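PDB 2JKS: bradyzoite surface antigen BSR4 from Toxoplasma gondii, which serves as a surface antigen of the bradyzoite stage, belongs to the SAG1-related (SRS) superfamily and binds zinc ions. Local coordinates for residues A[97-102]-A[121-126]; A[63-68]-A[89-94]. All coordinates share one frame; numbering follows the deposited sequence.

Contact 1: residues A[97-102]-A[121-126]. With ZN (zinc ion), chain D.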
ATOM      1  N   THR A  97       3.909  -2.590  -6.906  1.00 44.46           N
ATOM      2  CA  THR A  97       5.210  -2.052  -6.571  1.00 45.81           C
ATOM      3  C   THR A  97       6.243  -2.485  -7.610  1.00 46.91           C
ATOM      4  O   THR A  97       5.934  -3.298  -8.478  1.00 47.55           O
ATOM      5  CB  THR A  97       5.614  -2.380  -5.070  1.00 46.71           C
ATOM      6  OG1 THR A  97       5.441  -3.784  -4.799  1.00 47.26           O
ATOM      7  CG2 THR A  97       4.753  -1.546  -4.060  1.00 44.90           C
ATOM      8  N   ASP A  98       7.456  -1.922  -7.544  1.00 47.68           N
ATOM      9  CA  ASP A  98       8.467  -2.050  -8.623  1.00 48.03           C
ATOM     10  C   ASP A  98       9.402  -3.229  -8.472  1.00 46.85           C
ATOM     11  O   ASP A  98       9.956  -3.708  -9.452  1.00 47.36           O
ATOM     12  CB  ASP A  98       9.364  -0.795  -8.686  1.00 48.99           C
ATOM     13  CG  ASP A  98       8.588   0.488  -8.966  1.00 51.48           C
ATOM     14  OD1 ASP A  98       7.559   0.444  -9.688  1.00 52.37           O
ATOM     15  OD2 ASP A  98       9.036   1.541  -8.458  1.00 53.93           O
ATOM     16  N   ARG A  99       9.621  -3.648  -7.229  1.00 45.61           N
ATOM     17  CA  ARG A  99      10.592  -4.686  -6.916  1.00 44.24           C
ATOM     18  C   ARG A  99       9.893  -6.054  -6.992  1.00 42.97           C
ATOM     19  O   ARG A  99       8.754  -6.196  -6.559  1.00 42.67           O
ATOM     20  CB  ARG A  99      11.163  -4.439  -5.505  1.00 43.72           C
ATOM     21  CG  ARG A  99      12.490  -5.151  -5.256  1.00 44.64           C
ATOM     22  CD  ARG A  99      13.005  -5.002  -3.802  1.00 45.74           C
ATOM     23  NE  ARG A  99      12.721  -6.221  -3.027  1.00 49.23           N
ATOM     24  CZ  ARG A  99      12.032  -6.214  -1.906  1.00 46.18           C
ATOM     25  NH1 ARG A  99      11.673  -5.039  -1.399  1.00 45.42           N
ATOM     26  NH2 ARG A  99      11.757  -7.349  -1.263  1.00 43.80           N
ATOM     27  N   ILE A 100      10.566  -7.042  -7.564  1.00 41.82           N
ATOM     28  CA  ILE A 100      10.077  -8.423  -7.544  1.00 41.57           C
ATOM     29  C   ILE A 100      10.065  -8.900  -6.085  1.00 39.74           C
ATOM     30  O   ILE A 100      11.082  -8.805  -5.407  1.00 38.84           O
ATOM     31  CB  ILE A 100      11.019  -9.353  -8.392  1.00 42.00           C
ATOM     32  CG1 ILE A 100      11.063  -8.923  -9.892  1.00 44.07           C
ATOM     33  CG2 ILE A 100      10.714 -10.834  -8.143  1.00 41.31           C
ATOM     34  CD1 ILE A 100       9.984  -9.476 -10.832  1.00 48.59           C
ATOM     35  N   VAL A 101       8.919  -9.371  -5.579  1.00 39.25           N
ATOM     36  CA  VAL A 101       8.854  -9.877  -4.189  1.00 37.54           C
ATOM     37  C   VAL A 101       8.160 -11.226  -4.186  1.00 36.58           C
ATOM     38  O   VAL A 101       7.106 -11.365  -4.802  1.00 36.26           O
ATOM     39  CB  VAL A 101       8.059  -8.934  -3.183  1.00 38.80           C
ATOM     40  CG1 VAL A 101       8.791  -8.902  -1.830  1.00 38.77           C
ATOM     41  CG2 VAL A 101       7.813  -7.545  -3.736  1.00 38.50           C
ATOM     42  N   ASN A 102       8.749 -12.223  -3.532  1.00 35.86           N
ATOM     43  CA  ASN A 102       8.135 -13.551  -3.540  1.00 35.55           C
ATOM     44  C   ASN A 102       8.384 -14.164  -2.201  1.00 34.98           C
ATOM     45  O   ASN A 102       9.371 -13.815  -1.506  1.00 34.32           O
ATOM     46  CB  ASN A 102       8.782 -14.511  -4.564  1.00 37.64           C
ATOM     47  CG  ASN A 102       8.838 -13.988  -5.963  1.00 40.25           C
ATOM     48  OD1 ASN A 102       9.924 -13.679  -6.478  1.00 45.34           O
ATOM     49  ND2 ASN A 102       7.698 -13.955  -6.623  1.00 41.81           N
ATOM     50  N   GLU A 121       9.538 -11.526   3.169  1.00 27.11           N
ATOM     51  CA  GLU A 121      10.071 -10.349   3.862  1.00 26.77           C
ATOM     52  C   GLU A 121       9.764  -9.113   3.003  1.00 27.10           C
ATOM     53  O   GLU A 121      10.303  -8.947   1.935  1.00 25.81           O
ATOM     54  CB  GLU A 121      11.595 -10.481   4.102  1.00 27.60           C
ATOM     55  CG  GLU A 121      12.236  -9.174   4.599  1.00 25.85           C
ATOM     56  CD  GLU A 121      13.726  -9.265   4.625  1.00 31.37           C
ATOM     57  OE1 GLU A 121      14.345  -9.442   3.537  1.00 32.90           O
ATOM     58  OE2 GLU A 121      14.289  -9.155   5.727  1.00 28.29           O
ATOM     59  N   LEU A 122       8.857  -8.254   3.462  1.00 26.37           N
ATOM     60  CA  LEU A 122       8.702  -7.006   2.762  1.00 26.21           C
ATOM     61  C   LEU A 122       9.752  -5.993   3.189  1.00 25.71           C
ATOM     62  O   LEU A 122      10.239  -6.051   4.322  1.00 26.96           O
ATOM     63  CB  LEU A 122       7.291  -6.460   2.967  1.00 25.47           C
ATOM     64  CG  LEU A 122       6.188  -7.434   2.588  1.00 25.33           C
ATOM     65  CD1 LEU A 122       4.863  -6.768   2.858  1.00 25.61           C
ATOM     66  CD2 LEU A 122       6.307  -7.892   1.153  1.00 27.74           C
ATOM     67  N   HIS A 123      10.126  -5.103   2.253  1.00 27.04           N
ATOM     68  CA  HIS A 123      11.007  -3.954   2.500  1.00 28.27           C
ATOM     69  C   HIS A 123      10.082  -2.715   2.484  1.00 29.58           C
ATOM     70  O   HIS A 123       8.926  -2.781   2.037  1.00 27.78           O
ATOM     71  CB  HIS A 123      12.155  -3.787   1.447  1.00 28.56           C
ATOM     72  CG  HIS A 123      13.131  -4.944   1.366  1.00 29.79           C
ATOM     73  ND1 HIS A 123      14.338  -4.861   0.695  1.00 32.80           N
ATOM     74  CD2 HIS A 123      13.094  -6.189   1.900  1.00 29.14           C
ATOM     75  CE1 HIS A 123      14.977  -6.016   0.786  1.00 32.49           C
ATOM     76  NE2 HIS A 123      14.255  -6.826   1.537  1.00 29.33           N
ATOM     77  N   ASN A 124      10.570  -1.581   2.976  1.00 30.99           N
ATOM     78  CA  ASN A 124       9.684  -0.405   3.104  1.00 32.73           C
ATOM     79  C   ASN A 124       9.130   0.004   1.764  1.00 32.01           C
ATOM     80  O   ASN A 124       7.942   0.350   1.617  1.00 31.39           O
ATOM     81  CB  ASN A 124      10.394   0.734   3.834  1.00 34.56           C
ATOM     82  CG  ASN A 124      10.459   0.519   5.347  1.00 39.06           C
ATOM     83  OD1 ASN A 124       9.641  -0.208   5.952  1.00 43.36           O
ATOM     84  ND2 ASN A 124      11.428   1.172   5.979  1.00 44.37           N
ATOM     85  N   GLU A 125       9.973  -0.126   0.750  1.00 32.95           N
ATOM     86  CA  GLU A 125       9.590   0.235  -0.616  1.00 33.82           C
ATOM     87  C   GLU A 125       8.532  -0.700  -1.196  1.00 34.27           C
ATOM     88  O   GLU A 125       7.892  -0.359  -2.211  1.00 34.54           O
ATOM     89  CB  GLU A 125      10.831   0.347  -1.529  1.00 34.42           C
ATOM     90  CG  GLU A 125      11.505  -0.953  -2.040  1.00 34.77           C
ATOM     91  CD  GLU A 125      12.619  -1.506  -1.110  1.00 34.43           C
ATOM     92  OE1 GLU A 125      12.745  -1.012   0.046  1.00 32.28           O
ATOM     93  OE2 GLU A 125      13.375  -2.432  -1.533  1.00 33.85           O
ATOM     94  N   ASP A 126       8.298  -1.854  -0.525  1.00 32.74           N
ATOM     95  CA  ASP A 126       7.296  -2.804  -1.008  1.00 31.62           C
ATOM     96  C   ASP A 126       5.916  -2.477  -0.473  1.00 30.27           C
ATOM     97  O   ASP A 126       4.914  -3.044  -0.933  1.00 30.26           O
ATOM     98  CB  ASP A 126       7.615  -4.262  -0.630  1.00 31.55           C
ATOM     99  CG  ASP A 126       8.931  -4.758  -1.201  1.00 33.36           C
ATOM    100  OD1 ASP A 126       9.318  -4.404  -2.329  1.00 34.49           O
ATOM    101  OD2 ASP A 126       9.561  -5.576  -0.521  1.00 31.38           O
TER
HETATM  102 ZN    ZN D1318      14.873  -3.264  -0.357  1.00 40.83          ZN
HETATM  103  O   HOH W   1       7.720   0.145  -5.342  1.00 53.93           O
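The guanidinium of Arg-99 lies over one face of the His-123 imidazole, NH2 sitting 3.6 Å above the ring plane and over its centre. The two planes are 34° apart, so the groups overlap without being parallel. Asp-126 OD1 lies toward the opposite face of the guanidinium, though the crowding there makes its exact placing doubtful. Asp-126 OD2 and Arg-99 NH1 form a salt bridge, but NH1 is modelled too near this carboxylate for the details to be trusted, and its bond to Glu-125 OE2 shares the doubt. The zinc ion is held more clearly. His-123 ND1 binds it at 2.0 Å, and Glu-125 OE2 does so at 2.1 Å. The Glu-125 chain reaches it by bending at chi2 (-90°), which folds the carboxylate back toward the histidine.

A second shell fixes these ligands. The far nitrogen of the ring, His-123 NE2, donates to Glu-121 OE1 at 3.3 Å, close to the ring plane but well above the plane of the carboxylate; this His-carboxylate bond probably sets the ring's rotation. Asp-126 OD2 also accepts the backbone N of His-123 at 2.9 Å, in a nearly straight bond, and Asp-126 N returns to His-123 O, closing the 3-10 turn 124-126. Beside Asp-126, Val-101 CG1 packs on Leu-122 CD2 at 4.0 Å, while a water links Asp-98 N with Glu-125 O at the other end, where Thr-97 CG2 rests 3.5 Å from Asp-126 O. Negative charge from Glu-125 and Asp-126 probably offsets that of Arg-99 beside the metal. The whole is a zinc site with one histidine and one glutamate ligand from this chain, built on the loop that follows strand 116-121 in the first SRS domain.

Contact 2: residues A[63-68]-A[89-94]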
ATOM      1  N   GLN A  63       6.314 -18.081  -6.630  1.00 37.42           N
ATOM      2  CA  GLN A  63       6.035 -17.265  -7.794  1.00 38.82           C
ATOM      3  C   GLN A  63       4.750 -16.489  -7.655  1.00 37.54           C
ATOM      4  O   GLN A  63       4.685 -15.339  -8.084  1.00 38.33           O
ATOM      5  CB  GLN A  63       6.004 -18.098  -9.083  1.00 38.97           C
ATOM      6  CG  GLN A  63       7.398 -18.560  -9.534  1.00 41.88           C
ATOM      7  CD  GLN A  63       7.430 -19.110 -10.981  1.00 43.98           C
ATOM      8  OE1 GLN A  63       6.418 -19.071 -11.724  1.00 49.85           O
ATOM      9  NE2 GLN A  63       8.608 -19.613 -11.388  1.00 49.54           N
ATOM     10  N   ASN A  64       3.739 -17.106  -7.052  1.00 36.55           N
ATOM     11  CA  ASN A  64       2.406 -16.537  -7.029  1.00 36.80           C
ATOM     12  C   ASN A  64       1.777 -16.549  -5.624  1.00 35.72           C
ATOM     13  O   ASN A  64       2.197 -17.310  -4.757  1.00 35.33           O
ATOM     14  CB  ASN A  64       1.484 -17.302  -8.003  1.00 37.37           C
ATOM     15  CG  ASN A  64       1.914 -17.170  -9.458  1.00 39.10           C
ATOM     16  OD1 ASN A  64       1.832 -16.091 -10.054  1.00 43.10           O
ATOM     17  ND2 ASN A  64       2.378 -18.266 -10.030  1.00 38.09           N
ATOM     18  N   VAL A  65       0.808 -15.660  -5.420  1.00 34.66           N
ATOM     19  CA  VAL A  65      -0.138 -15.730  -4.286  1.00 34.27           C
ATOM     20  C   VAL A  65      -1.566 -15.683  -4.859  1.00 33.89           C
ATOM     21  O   VAL A  65      -1.729 -15.517  -6.063  1.00 35.02           O
ATOM     22  CB  VAL A  65       0.109 -14.585  -3.222  1.00 33.54           C
ATOM     23  CG1 VAL A  65       1.524 -14.659  -2.635  1.00 33.38           C
ATOM     24  CG2 VAL A  65      -0.136 -13.213  -3.835  1.00 31.40           C
ATOM     25  N   CYS A  66      -2.584 -15.885  -4.032  1.00 34.36           N
ATOM     26  CA  CYS A  66      -3.962 -15.758  -4.466  1.00 35.28           C
ATOM     27  C   CYS A  66      -4.533 -14.395  -4.124  1.00 36.05           C
ATOM     28  O   CYS A  66      -4.360 -13.909  -3.010  1.00 35.03           O
ATOM     29  CB  CYS A  66      -4.840 -16.858  -3.854  1.00 36.43           C
ATOM     30  SG  CYS A  66      -4.149 -18.475  -4.153  1.00 38.48           S
ATOM     31  N   ASP A  67      -5.216 -13.789  -5.086  1.00 36.19           N
ATOM     32  CA  ASP A  67      -5.995 -12.568  -4.844  1.00 39.07           C
ATOM     33  C   ASP A  67      -7.476 -12.952  -4.720  1.00 40.04           C
ATOM     34  O   ASP A  67      -8.127 -13.235  -5.731  1.00 39.48           O
ATOM     35  CB  ASP A  67      -5.844 -11.591  -6.019  1.00 38.54           C
ATOM     36  CG  ASP A  67      -6.489 -10.226  -5.745  1.00 38.22           C
ATOM     37  OD1 ASP A  67      -7.265 -10.071  -4.774  1.00 36.14           O
ATOM     38  OD2 ASP A  67      -6.187  -9.298  -6.504  1.00 40.26           O
ATOM     39  N   PRO A  68      -8.034 -12.940  -3.496  1.00 42.06           N
ATOM     40  CA  PRO A  68      -9.443 -13.352  -3.486  1.00 44.06           C
ATOM     41  C   PRO A  68     -10.406 -12.411  -4.226  1.00 46.66           C
ATOM     42  O   PRO A  68     -11.579 -12.759  -4.408  1.00 47.73           O
ATOM     43  CB  PRO A  68      -9.783 -13.431  -1.984  1.00 43.94           C
ATOM     44  CG  PRO A  68      -8.475 -13.468  -1.295  1.00 43.68           C
ATOM     45  CD  PRO A  68      -7.552 -12.633  -2.140  1.00 41.90           C
ATOM     46  N   VAL A  89      -1.937 -14.263  -8.694  1.00 39.43           N
ATOM     47  CA  VAL A  89      -1.292 -13.002  -9.078  1.00 39.08           C
ATOM     48  C   VAL A  89       0.150 -13.047  -8.561  1.00 38.03           C
ATOM     49  O   VAL A  89       0.445 -13.836  -7.679  1.00 37.53           O
ATOM     50  CB  VAL A  89      -2.060 -11.775  -8.482  1.00 38.77           C
ATOM     51  CG1 VAL A  89      -3.489 -11.726  -9.046  1.00 40.21           C
ATOM     52  CG2 VAL A  89      -2.119 -11.829  -6.919  1.00 38.71           C
ATOM     53  N   THR A  90       1.046 -12.196  -9.067  1.00 37.41           N
ATOM     54  CA  THR A  90       2.350 -12.095  -8.432  1.00 37.30           C
ATOM     55  C   THR A  90       2.215 -11.065  -7.288  1.00 37.02           C
ATOM     56  O   THR A  90       1.228 -10.284  -7.267  1.00 37.03           O
ATOM     57  CB  THR A  90       3.461 -11.743  -9.432  1.00 37.30           C
ATOM     58  OG1 THR A  90       3.272 -10.404  -9.901  1.00 37.64           O
ATOM     59  CG2 THR A  90       3.421 -12.740 -10.619  1.00 38.34           C
ATOM     60  N   LEU A  91       3.129 -11.095  -6.315  1.00 36.73           N
ATOM     61  CA  LEU A  91       3.037 -10.125  -5.205  1.00 36.92           C
ATOM     62  C   LEU A  91       3.296  -8.717  -5.704  1.00 37.06           C
ATOM     63  O   LEU A  91       2.599  -7.783  -5.326  1.00 37.42           O
ATOM     64  CB  LEU A  91       4.037 -10.423  -4.087  1.00 37.23           C
ATOM     65  CG  LEU A  91       3.519 -11.200  -2.891  1.00 37.68           C
ATOM     66  CD1 LEU A  91       4.680 -11.332  -1.933  1.00 37.84           C
ATOM     67  CD2 LEU A  91       2.297 -10.524  -2.231  1.00 34.37           C
ATOM     68  N   LYS A  92       4.283  -8.580  -6.576  1.00 36.87           N
ATOM     69  CA  LYS A  92       4.606  -7.269  -7.118  1.00 38.37           C
ATOM     70  C   LYS A  92       3.405  -6.657  -7.832  1.00 37.04           C
ATOM     71  O   LYS A  92       3.196  -5.459  -7.754  1.00 35.97           O
ATOM     72  CB  LYS A  92       5.860  -7.308  -7.996  1.00 37.63           C
ATOM     73  CG  LYS A  92       5.600  -7.532  -9.447  1.00 41.68           C
ATOM     74  CD  LYS A  92       6.877  -7.464 -10.294  1.00 41.45           C
ATOM     75  CE  LYS A  92       7.443  -6.056 -10.436  1.00 46.24           C
ATOM     76  NZ  LYS A  92       6.538  -5.050 -11.055  1.00 47.20           N
ATOM     77  N   ASP A  93       2.593  -7.492  -8.476  1.00 37.76           N
ATOM     78  CA  ASP A  93       1.366  -7.032  -9.118  1.00 37.77           C
ATOM     79  C   ASP A  93       0.256  -6.700  -8.128  1.00 36.85           C
ATOM     80  O   ASP A  93      -0.406  -5.694  -8.290  1.00 36.89           O
ATOM     81  CB  ASP A  93       0.860  -8.050 -10.130  1.00 38.51           C
ATOM     82  CG  ASP A  93       1.600  -7.987 -11.460  1.00 42.23           C
ATOM     83  OD1 ASP A  93       2.372  -7.022 -11.685  1.00 47.49           O
ATOM     84  OD2 ASP A  93       1.405  -8.912 -12.273  1.00 44.38           O
ATOM     85  N   LEU A  94       0.036  -7.542  -7.118  1.00 35.99           N
ATOM     86  CA  LEU A  94      -0.960  -7.259  -6.076  1.00 34.66           C
ATOM     87  C   LEU A  94      -0.575  -5.982  -5.320  1.00 34.67           C
ATOM     88  O   LEU A  94      -1.422  -5.135  -5.071  1.00 33.66           O
ATOM     89  CB  LEU A  94      -1.092  -8.422  -5.088  1.00 35.20           C
ATOM     90  CG  LEU A  94      -2.108  -8.249  -3.933  1.00 35.95           C
ATOM     91  CD1 LEU A  94      -3.530  -8.050  -4.403  1.00 37.32           C
ATOM     92  CD2 LEU A  94      -2.084  -9.413  -3.052  1.00 35.92           C
TER
HETATM   93  O   HOH W   2       4.904 -13.520  -5.972  1.00 43.10           O
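Leu-94 CD1 lies over one face of the Asp-67 carboxylate, nearest to Asp-67 OD2 at 3.6 Å, while Asp-67 OD1 accepts from Lys-69 N. With CG anti to the backbone N (chi1 -173°), the carboxylate reaches across to the helix, while Asp-67 CB rests on both methyls of Val-89. The Asn-64 amide is turned so that OD1 comes within 3.8 Å of Thr-90 CG2.

Between them Val-65 and Val-89 form an antiparallel hydrogen-bonded pair: Val-65 N donates to Val-89 O, and Val-89 N to Val-65 O, both at 2.9 Å. Their side chains share one face of the sheet, where Val-65 CG2 meets Val-89 CG2 at 3.9 Å and also touches Leu-91 CD2. Beyond the pair, a water donates to Gln-63 O and accepts from Leu-91 N. Thr-90 is the N-cap of the following helix, its OG1 weakly accepting Asp-93 N.

Strand 53-67 pairs with strand 83-89 on one side and strand 132-141 on the other; Phe-134 of the latter touches Val-65, Leu-91 and Leu-94, and the Cys-66–Cys-77 disulfide ties in strand 76-79.

In the fold
Contact 2 closes in the sequence before contact 1 opens, and helix 91-95 leads from one to the other; their centres lie about 12 Å apart. Thr-97 N probably bonds to Lys-92 O at 3.1 Å, and Lys-92 NZ donates to Thr-97 O, so 97-102 folds back on the helix. Contact 1 carries its own zinc on His-123 and Glu-125, whereas the Leu-94 side chain of contact 2 is about 9 Å from a bound zinc. Both contacts lie near another zinc site, Glu-96 and Asp-205: the Glu-96 side chain is about 5 Å from that of Thr-97 and about 7 Å from that of Leu-94. With ligands from both SRS ranges, this metal probably bridges the two domains.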